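Local coordinates for angiopoietin-related protein 6 (Homo sapiens, PDB 6Y43) that probably acts as a secreted angiopoietin-like growth factor whose C-terminal fibrinogen-like globe, the domain described here, carries a calcium ion, at residues A[112-117]-A[131-136]; A[140-145]-A[172-177]. All blocks are in the same frame, centred on the assembly; numbering follows the deposited sequence.

Contact 1 of 2, residues A[112-117]-A[131-136]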
ATOM      1  N   HIS A 112      11.069  -3.478   3.142  1.00  9.78           N
ATOM      2  CA  HIS A 112      11.303  -3.608   1.715  1.00 10.78           C
ATOM      3  C   HIS A 112      11.080  -5.051   1.286  1.00 11.33           C
ATOM      4  O   HIS A 112      11.472  -5.981   2.000  1.00  9.77           O
ATOM      5  CB  HIS A 112      12.743  -3.220   1.320  1.00 11.51           C
ATOM      6  CG  HIS A 112      13.212  -1.915   1.869  1.00 14.69           C
ATOM      7  ND1 HIS A 112      13.567  -1.743   3.190  1.00 18.86           N
ATOM      8  CD2 HIS A 112      13.436  -0.725   1.262  1.00 16.52           C
ATOM      9  CE1 HIS A 112      13.958  -0.492   3.378  1.00 17.97           C
ATOM     10  NE2 HIS A 112      13.881   0.147   2.226  1.00 17.22           N
ATOM     11  N   TYR A 113      10.467  -5.230   0.115  1.00  9.00           N
ATOM     12  CA  TYR A 113      10.322  -6.539  -0.518  1.00 10.52           C
ATOM     13  C   TYR A 113      10.836  -6.449  -1.945  1.00 13.76           C
ATOM     14  O   TYR A 113      10.364  -5.624  -2.736  1.00 11.50           O
ATOM     15  CB  TYR A 113       8.872  -7.028  -0.485  1.00 10.84           C
ATOM     16  CG  TYR A 113       8.379  -7.129   0.936  1.00  8.65           C
ATOM     17  CD1 TYR A 113       7.913  -6.009   1.597  1.00  8.96           C
ATOM     18  CD2 TYR A 113       8.464  -8.327   1.657  1.00  9.43           C
ATOM     19  CE1 TYR A 113       7.509  -6.080   2.918  1.00  7.61           C
ATOM     20  CE2 TYR A 113       8.053  -8.396   2.984  1.00  9.94           C
ATOM     21  CZ  TYR A 113       7.589  -7.277   3.609  1.00 10.21           C
ATOM     22  OH  TYR A 113       7.214  -7.329   4.941  1.00 11.35           O
ATOM     23  N   ASP A 114      11.832  -7.275  -2.259  1.00 13.15           N
ATOM     24  CA  ASP A 114      12.461  -7.283  -3.575  1.00 13.41           C
ATOM     25  C   ASP A 114      11.638  -8.194  -4.473  1.00 17.62           C
ATOM     26  O   ASP A 114      11.958  -9.351  -4.713  1.00 18.54           O
ATOM     27  CB  ASP A 114      13.910  -7.729  -3.475  1.00 16.56           C
ATOM     28  CG  ASP A 114      14.795  -6.677  -2.825  1.00 20.64           C
ATOM     29  OD1 ASP A 114      14.324  -5.552  -2.580  1.00 21.21           O
ATOM     30  OD2 ASP A 114      15.976  -6.968  -2.570  1.00 28.39           O
ATOM     31  N   GLY A 115      10.545  -7.645  -4.966  1.00 16.22           N
ATOM     32  CA  GLY A 115       9.592  -8.422  -5.717  1.00 12.74           C
ATOM     33  C   GLY A 115       8.227  -8.154  -5.145  1.00 10.90           C
ATOM     34  O   GLY A 115       8.003  -8.299  -3.944  1.00 13.50           O
ATOM     35  N   PHE A 116       7.298  -7.772  -6.005  1.00 11.38           N
ATOM     36  CA  PHE A 116       5.943  -7.454  -5.565  1.00  9.93           C
ATOM     37  C   PHE A 116       5.075  -7.502  -6.810  1.00 12.44           C
ATOM     38  O   PHE A 116       5.373  -6.832  -7.801  1.00 12.61           O
ATOM     39  CB  PHE A 116       5.861  -6.080  -4.879  1.00 11.54           C
ATOM     40  CG  PHE A 116       4.442  -5.594  -4.698  1.00 11.04           C
ATOM     41  CD1 PHE A 116       3.631  -6.159  -3.733  1.00 13.94           C
ATOM     42  CD2 PHE A 116       3.908  -4.597  -5.500  1.00 11.72           C
ATOM     43  CE1 PHE A 116       2.317  -5.740  -3.563  1.00 13.11           C
ATOM     44  CE2 PHE A 116       2.596  -4.198  -5.341  1.00 12.96           C
ATOM     45  CZ  PHE A 116       1.795  -4.767  -4.382  1.00 12.42           C
ATOM     46  N   SER A 117       4.018  -8.293  -6.775  1.00 10.33           N
ATOM     47  CA  SER A 117       3.064  -8.292  -7.874  1.00 12.61           C
ATOM     48  C   SER A 117       1.743  -8.843  -7.374  1.00 11.76           C
ATOM     49  O   SER A 117       1.657  -9.442  -6.294  1.00 10.23           O
ATOM     50  CB  SER A 117       3.566  -9.100  -9.072  1.00 16.56           C
ATOM     51  OG  SER A 117       3.576 -10.466  -8.747  1.00 19.26           O
ATOM     52  N   GLN A 131      12.057 -11.102  -1.586  1.00 12.32           N
ATOM     53  CA  GLN A 131      12.888 -11.134  -0.381  1.00 14.70           C
ATOM     54  C   GLN A 131      12.750  -9.885   0.480  1.00 12.46           C
ATOM     55  O   GLN A 131      12.816  -8.761  -0.007  1.00 11.22           O
ATOM     56  CB  GLN A 131      14.364 -11.343  -0.775  1.00 17.02           C
ATOM     57  CG  GLN A 131      15.369 -11.400   0.358  1.00 30.06           C
ATOM     58  CD  GLN A 131      16.685 -11.981  -0.134  1.00 39.49           C
ATOM     59  OE1 GLN A 131      17.259 -11.505  -1.121  1.00 47.10           O
ATOM     60  NE2 GLN A 131      17.152 -13.038   0.527  1.00 41.07           N
ATOM     61  N   TYR A 132      12.639 -10.104   1.787  1.00 11.57           N
ATOM     62  CA  TYR A 132      12.454  -9.033   2.749  1.00 10.31           C
ATOM     63  C   TYR A 132      13.780  -8.434   3.258  1.00 13.19           C
ATOM     64  O   TYR A 132      14.765  -9.145   3.480  1.00 12.01           O
ATOM     65  CB  TYR A 132      11.641  -9.524   3.961  1.00 11.18           C
ATOM     66  CG  TYR A 132      11.705  -8.559   5.126  1.00 11.56           C
ATOM     67  CD1 TYR A 132      10.839  -7.495   5.216  1.00 10.81           C
ATOM     68  CD2 TYR A 132      12.686  -8.695   6.130  1.00 12.69           C
ATOM     69  CE1 TYR A 132      10.926  -6.582   6.230  1.00 10.34           C
ATOM     70  CE2 TYR A 132      12.768  -7.787   7.162  1.00 12.70           C
ATOM     71  CZ  TYR A 132      11.885  -6.728   7.205  1.00 14.13           C
ATOM     72  OH  TYR A 132      11.931  -5.789   8.200  1.00 12.94           O
ATOM     73  N   HIS A 133      13.769  -7.118   3.498  1.00 11.48           N
ATOM     74  CA  HIS A 133      14.758  -6.448   4.345  1.00  9.49           C
ATOM     75  C   HIS A 133      14.172  -5.157   4.907  1.00 13.49           C
ATOM     76  O   HIS A 133      13.370  -4.498   4.243  1.00 10.91           O
ATOM     77  CB  HIS A 133      16.063  -6.153   3.571  1.00 11.94           C
ATOM     78  CG  HIS A 133      15.883  -5.411   2.278  1.00 15.06           C
ATOM     79  ND1 HIS A 133      16.286  -4.105   2.098  1.00 23.09           N
ATOM     80  CD2 HIS A 133      15.389  -5.815   1.086  1.00 18.99           C
ATOM     81  CE1 HIS A 133      16.027  -3.727   0.860  1.00 19.90           C
ATOM     82  NE2 HIS A 133      15.475  -4.745   0.225  1.00 19.88           N
ATOM     83  N   GLY A 134      14.578  -4.787   6.119  1.00 12.42           N
ATOM     84  CA  GLY A 134      14.210  -3.484   6.653  1.00  9.97           C
ATOM     85  C   GLY A 134      14.202  -3.474   8.167  1.00 11.54           C
ATOM     86  O   GLY A 134      14.263  -4.510   8.819  1.00 10.91           O
ATOM     87  N   ASP A 135      14.093  -2.257   8.731  1.00 10.46           N
ATOM     88  CA  ASP A 135      14.069  -2.140  10.183  1.00 10.08           C
ATOM     89  C   ASP A 135      12.689  -2.370  10.778  1.00 10.73           C
ATOM     90  O   ASP A 135      12.589  -2.642  11.975  1.00 10.27           O
ATOM     91  CB  ASP A 135      14.646  -0.779  10.644  1.00 10.79           C
ATOM     92  CG  ASP A 135      13.922   0.430  10.101  1.00 16.46           C
ATOM     93  OD1 ASP A 135      13.205   0.329   9.117  1.00 15.65           O
ATOM     94  OD2 ASP A 135      14.144   1.525  10.660  1.00 21.61           O
ATOM     95  N   ALA A 136      11.633  -2.332   9.969  1.00  9.98           N
ATOM     96  CA  ALA A 136      10.292  -2.469  10.511  1.00  8.58           C
ATOM     97  C   ALA A 136      10.043  -3.874  11.040  1.00 10.92           C
ATOM     98  O   ALA A 136       9.270  -4.054  11.990  1.00 14.22           O
ATOM     99  CB  ALA A 136       9.266  -2.139   9.426  1.00 10.50           C
TER
HETATM  100  O   HOH W   1      13.444 -11.672  -4.133  1.00 24.83           O
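The imidazole of His133 lies over CB of His112, a CH-pi contact in which CB stands 3.4 Å from the centroid of the His133 ring. The two imidazoles are almost parallel but slid so far past each other that they barely overlap, so ring-on-ring stacking adds little, and the CH-pi contact is joined by polar bonds. His133 O takes two donors from His112: the backbone N at 2.7 Å, and ND1 at 3.0 Å, which approaches from above the carbonyl plane while the oxygen lies in the plane of the His112 ring. His133 N returns a bond to His112 O, completing an antiparallel hydrogen-bonded pair.

The next partner along is Asp114. With CG of His133 set between its backbone N and carbonyl carbon (chi1 53°), the ring leans over the neighbouring strand, where NE2 reaches Asp114 OD1 at 3.1 Å. The oxygen is in the ring plane, whereas the donor meets the carboxylate from above its plane. Asp114 N also bonds to Gln131 O at 2.9 Å, and a water bridges Asp114 O and Gln131 N where the chain bends in an inverse gamma turn centred on Asp114.

Tyr113 and Tyr132 occupy the other face, their rings inclined at 56° and touching through CZ of Tyr113 and CD1 of Tyr132 at 3.6 Å. The Tyr113 hydroxyl is bonded to Asp138, and Glu44 binds His112 NE2. The contact thus joins strands 108-118 and 127-133 as an antiparallel hairpin, with strand 95-102 pairing along the other edge of 108-118 and receiving the side chain of His112 on Glu96 and Leu98.

Contact 2 of 2, residues A[140-145]-A[172-177]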
ATOM      1  N   LEU A 140       4.519  -8.490   6.554  1.00  9.10           N
ATOM      2  CA  LEU A 140       3.709  -8.797   5.384  1.00  9.20           C
ATOM      3  C   LEU A 140       3.952 -10.194   4.813  1.00 10.74           C
ATOM      4  O   LEU A 140       3.130 -10.672   4.034  1.00 11.18           O
ATOM      5  CB  LEU A 140       3.952  -7.772   4.268  1.00 10.95           C
ATOM      6  CG  LEU A 140       2.886  -7.617   3.193  1.00 12.40           C
ATOM      7  CD1 LEU A 140       1.513  -7.185   3.673  1.00  9.37           C
ATOM      8  CD2 LEU A 140       3.426  -6.636   2.129  1.00 12.61           C
ATOM      9  N   SER A 141       5.025 -10.877   5.193  1.00 10.33           N
ATOM     10  CA  SER A 141       5.327 -12.151   4.552  0.55 13.19           C
ATOM     11  C   SER A 141       4.250 -13.184   4.838  1.00 11.88           C
ATOM     12  O   SER A 141       3.992 -14.047   3.996  1.00 11.26           O
ATOM     13  CB  SER A 141       6.701 -12.649   5.005  0.55 16.79           C
ATOM     14  OG  SER A 141       7.697 -12.184   4.109  0.55 18.65           O
ATOM     15  N   TRP A 142       3.587 -13.093   6.001  1.00  9.50           N
ATOM     16  CA  TRP A 142       2.518 -14.055   6.294  1.00  9.05           C
ATOM     17  C   TRP A 142       1.355 -13.942   5.328  1.00 10.02           C
ATOM     18  O   TRP A 142       0.510 -14.851   5.270  1.00 10.42           O
ATOM     19  CB  TRP A 142       2.005 -13.840   7.703  1.00 10.40           C
ATOM     20  CG  TRP A 142       1.429 -15.086   8.369  1.00  9.80           C
ATOM     21  CD1 TRP A 142       1.949 -16.340   8.337  1.00 10.91           C
ATOM     22  CD2 TRP A 142       0.263 -15.147   9.184  1.00 10.08           C
ATOM     23  NE1 TRP A 142       1.162 -17.205   9.085  1.00  8.13           N
ATOM     24  CE2 TRP A 142       0.125 -16.484   9.618  1.00  9.77           C
ATOM     25  CE3 TRP A 142      -0.697 -14.206   9.581  1.00 10.97           C
ATOM     26  CZ2 TRP A 142      -0.923 -16.891  10.409  1.00  8.32           C
ATOM     27  CZ3 TRP A 142      -1.746 -14.627  10.388  1.00 10.69           C
ATOM     28  CH2 TRP A 142      -1.852 -15.949  10.783  1.00  9.74           C
ATOM     29  N   HIS A 143       1.284 -12.858   4.568  1.00  8.85           N
ATOM     30  CA  HIS A 143       0.199 -12.624   3.639  1.00  7.74           C
ATOM     31  C   HIS A 143       0.549 -13.015   2.218  1.00  9.23           C
ATOM     32  O   HIS A 143      -0.296 -12.910   1.324  1.00  9.10           O
ATOM     33  CB  HIS A 143      -0.171 -11.156   3.712  1.00  9.03           C
ATOM     34  CG  HIS A 143      -0.657 -10.771   5.067  1.00  7.58           C
ATOM     35  ND1 HIS A 143      -1.957 -10.984   5.463  1.00  9.91           N
ATOM     36  CD2 HIS A 143      -0.009 -10.292   6.152  1.00  9.26           C
ATOM     37  CE1 HIS A 143      -2.107 -10.575   6.711  1.00  7.57           C
ATOM     38  NE2 HIS A 143      -0.941 -10.150   7.154  1.00  8.86           N
ATOM     39  N   ASN A 144       1.771 -13.481   2.002  1.00  7.99           N
ATOM     40  CA  ASN A 144       2.176 -13.931   0.676  1.00  8.96           C
ATOM     41  C   ASN A 144       1.252 -15.037   0.159  1.00 10.03           C
ATOM     42  O   ASN A 144       0.889 -15.966   0.891  1.00 11.77           O
ATOM     43  CB  ASN A 144       3.609 -14.421   0.783  1.00 10.85           C
ATOM     44  CG  ASN A 144       4.345 -14.408  -0.506  1.00 20.17           C
ATOM     45  OD1 ASN A 144       3.767 -14.207  -1.574  1.00 19.81           O
ATOM     46  ND2 ASN A 144       5.658 -14.573  -0.413  1.00 22.69           N
ATOM     47  N   ASP A 145       0.883 -14.926  -1.119  1.00 10.60           N
ATOM     48  CA  ASP A 145       0.050 -15.921  -1.798  1.00  9.85           C
ATOM     49  C   ASP A 145      -1.273 -16.111  -1.078  1.00 11.61           C
ATOM     50  O   ASP A 145      -1.810 -17.228  -1.023  1.00 14.92           O
ATOM     51  CB  ASP A 145       0.776 -17.266  -1.926  1.00 12.44           C
ATOM     52  CG  ASP A 145       0.124 -18.209  -2.932  1.00 14.49           C
ATOM     53  OD1 ASP A 145      -0.680 -17.766  -3.778  1.00 16.21           O
ATOM     54  OD2 ASP A 145       0.425 -19.418  -2.832  1.00 14.92           O
ATOM     55  N   TYR A 172      -5.924 -11.100   3.785  1.00  6.99           N
ATOM     56  CA  TYR A 172      -6.012 -11.669   5.123  1.00  8.64           C
ATOM     57  C   TYR A 172      -5.662 -13.156   5.121  1.00  8.75           C
ATOM     58  O   TYR A 172      -6.000 -13.907   4.197  1.00  8.76           O
ATOM     59  CB  TYR A 172      -7.411 -11.440   5.726  1.00  9.02           C
ATOM     60  CG  TYR A 172      -7.693  -9.995   6.155  1.00  7.67           C
ATOM     61  CD1 TYR A 172      -6.955  -9.377   7.160  1.00  7.23           C
ATOM     62  CD2 TYR A 172      -8.718  -9.265   5.568  1.00  9.31           C
ATOM     63  CE1 TYR A 172      -7.210  -8.075   7.535  1.00  8.56           C
ATOM     64  CE2 TYR A 172      -8.980  -7.969   5.945  1.00  8.84           C
ATOM     65  CZ  TYR A 172      -8.228  -7.377   6.963  1.00  7.43           C
ATOM     66  OH  TYR A 172      -8.499  -6.063   7.332  1.00  9.37           O
ATOM     67  N   HIS A 173      -4.986 -13.565   6.210  1.00  8.30           N
ATOM     68  CA  HIS A 173      -4.595 -14.938   6.478  1.00  9.67           C
ATOM     69  C   HIS A 173      -5.481 -15.408   7.600  1.00  9.74           C
ATOM     70  O   HIS A 173      -6.678 -15.697   7.371  1.00  9.21           O
ATOM     71  CB  HIS A 173      -3.096 -14.980   6.820  1.00 10.38           C
ATOM     72  CG  HIS A 173      -2.522 -16.363   6.911  1.00  8.79           C
ATOM     73  ND1 HIS A 173      -1.215 -16.638   6.575  1.00 10.02           N
ATOM     74  CD2 HIS A 173      -3.061 -17.536   7.319  1.00 11.56           C
ATOM     75  CE1 HIS A 173      -0.977 -17.930   6.756  1.00  9.26           C
ATOM     76  NE2 HIS A 173      -2.081 -18.496   7.212  1.00  8.99           N
ATOM     77  N   ALA A 174      -5.009 -15.450   8.851  1.00 10.11           N
ATOM     78  CA  ALA A 174      -5.831 -15.866   9.990  1.00 10.39           C
ATOM     79  C   ALA A 174      -5.401 -15.202  11.304  1.00 11.53           C
ATOM     80  O   ALA A 174      -5.018 -15.875  12.269  1.00 12.48           O
ATOM     81  CB  ALA A 174      -5.788 -17.388  10.129  1.00 11.45           C
ATOM     82  N   CYS A 175      -5.483 -13.860  11.408  1.00  9.69           N
ATOM     83  CA  CYS A 175      -5.976 -12.992  10.340  1.00 11.26           C
ATOM     84  C   CYS A 175      -4.885 -12.146   9.719  1.00  8.34           C
ATOM     85  O   CYS A 175      -4.833 -11.979   8.486  1.00  9.57           O
ATOM     86  CB  CYS A 175      -7.046 -12.028  10.848  1.00 12.92           C
ATOM     87  SG  CYS A 175      -8.671 -12.810  10.935  1.00 16.07           S
ATOM     88  N   ALA A 176      -4.016 -11.566  10.561  1.00  8.84           N
ATOM     89  CA  ALA A 176      -3.027 -10.666   9.986  1.00  8.45           C
ATOM     90  C   ALA A 176      -1.855 -10.353  10.903  1.00  9.93           C
ATOM     91  O   ALA A 176      -2.010 -10.114  12.107  1.00 11.29           O
ATOM     92  CB  ALA A 176      -3.664  -9.332   9.560  1.00  9.05           C
ATOM     93  N   HIS A 177      -0.696 -10.276  10.270  1.00  8.75           N
ATOM     94  CA  HIS A 177       0.467  -9.625  10.852  1.00  8.17           C
ATOM     95  C   HIS A 177       0.501  -8.127  10.558  1.00  8.67           C
ATOM     96  O   HIS A 177       1.175  -7.390  11.275  1.00  9.47           O
ATOM     97  CB  HIS A 177       1.732 -10.301  10.337  1.00  8.60           C
ATOM     98  CG  HIS A 177       1.965 -11.653  10.938  1.00  9.51           C
ATOM     99  ND1 HIS A 177       3.088 -12.399  10.680  1.00 10.34           N
ATOM    100  CD2 HIS A 177       1.185 -12.410  11.749  1.00 12.96           C
ATOM    101  CE1 HIS A 177       3.010 -13.547  11.335  1.00 11.62           C
ATOM    102  NE2 HIS A 177       1.867 -13.572  11.996  1.00 11.58           N
TER
HETATM  103  O   HOH W   2       4.703 -11.909   8.485  1.00 10.14           O
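Trp142 is held between His173 and His177, an aromatic sandwich that joins two loops of the fibrinogen-like globe. On one face the six-membered ring of the indole stacks face to face with His173, centroids 3.7 Å apart. On the opposite face the five-membered ring makes an offset stack with His177, centroids 4.3 Å apart, and Trp142 CB also lies over the His177 imidazole. The indole edge meets backbone, with CH2 lying 3.5 Å from Ala174 O.

Trp142 projects from a short 3-10 turn, CG anti to its own N (chi1 -152°), which sends the indole between the two imidazoles. Its backbone helps to fix both: His173 ND1 donates a nearly straight bond to Trp142 O at 2.8 Å, and a water links Trp142 N with His177 ND1. An alanine in place of Trp142 would probably open a gap between the imidazoles, leaving His173 with its carbonyl bond but without its stacking partner and His177 freer to turn.

His143, the following residue of the turn, works through its ring edge. Its ND1 is hydrogen-bonded to Trp171 O, while CE1 packs against Ala176 CB, 3.5 Å away. Cys175 follows a cis peptide bond and is disulfide-bonded to Cys162, and its O accepts from His173 N. Across CE1 from ND1, His143 NE2 accepts from the backbone N of His177 at 3.1 Å, the donor tilted 21° from the ring plane.

Overall arrangement
Contact 1 and contact 2 follow one another along the chain, the hairpin pairing of 112-117 with 131-136 closing before the loop pairing of 140-145 with 172-177 begins. Their centres are 14 Å apart, yet they meet at Tyr113: its OH lies 3.3 Å from Leu140 N, a weak hydrogen bond. Asp138, in the short link between 131-136 and 140-145, bonds the same Tyr113 hydroxyl. Contact 2 leads on to the calcium-binding loop, whose ion is held by Asp154, Asp156, Tyr158 and Gly160: His173 pairs through its backbone with Ser157, and Cys175 packs on Tyr158.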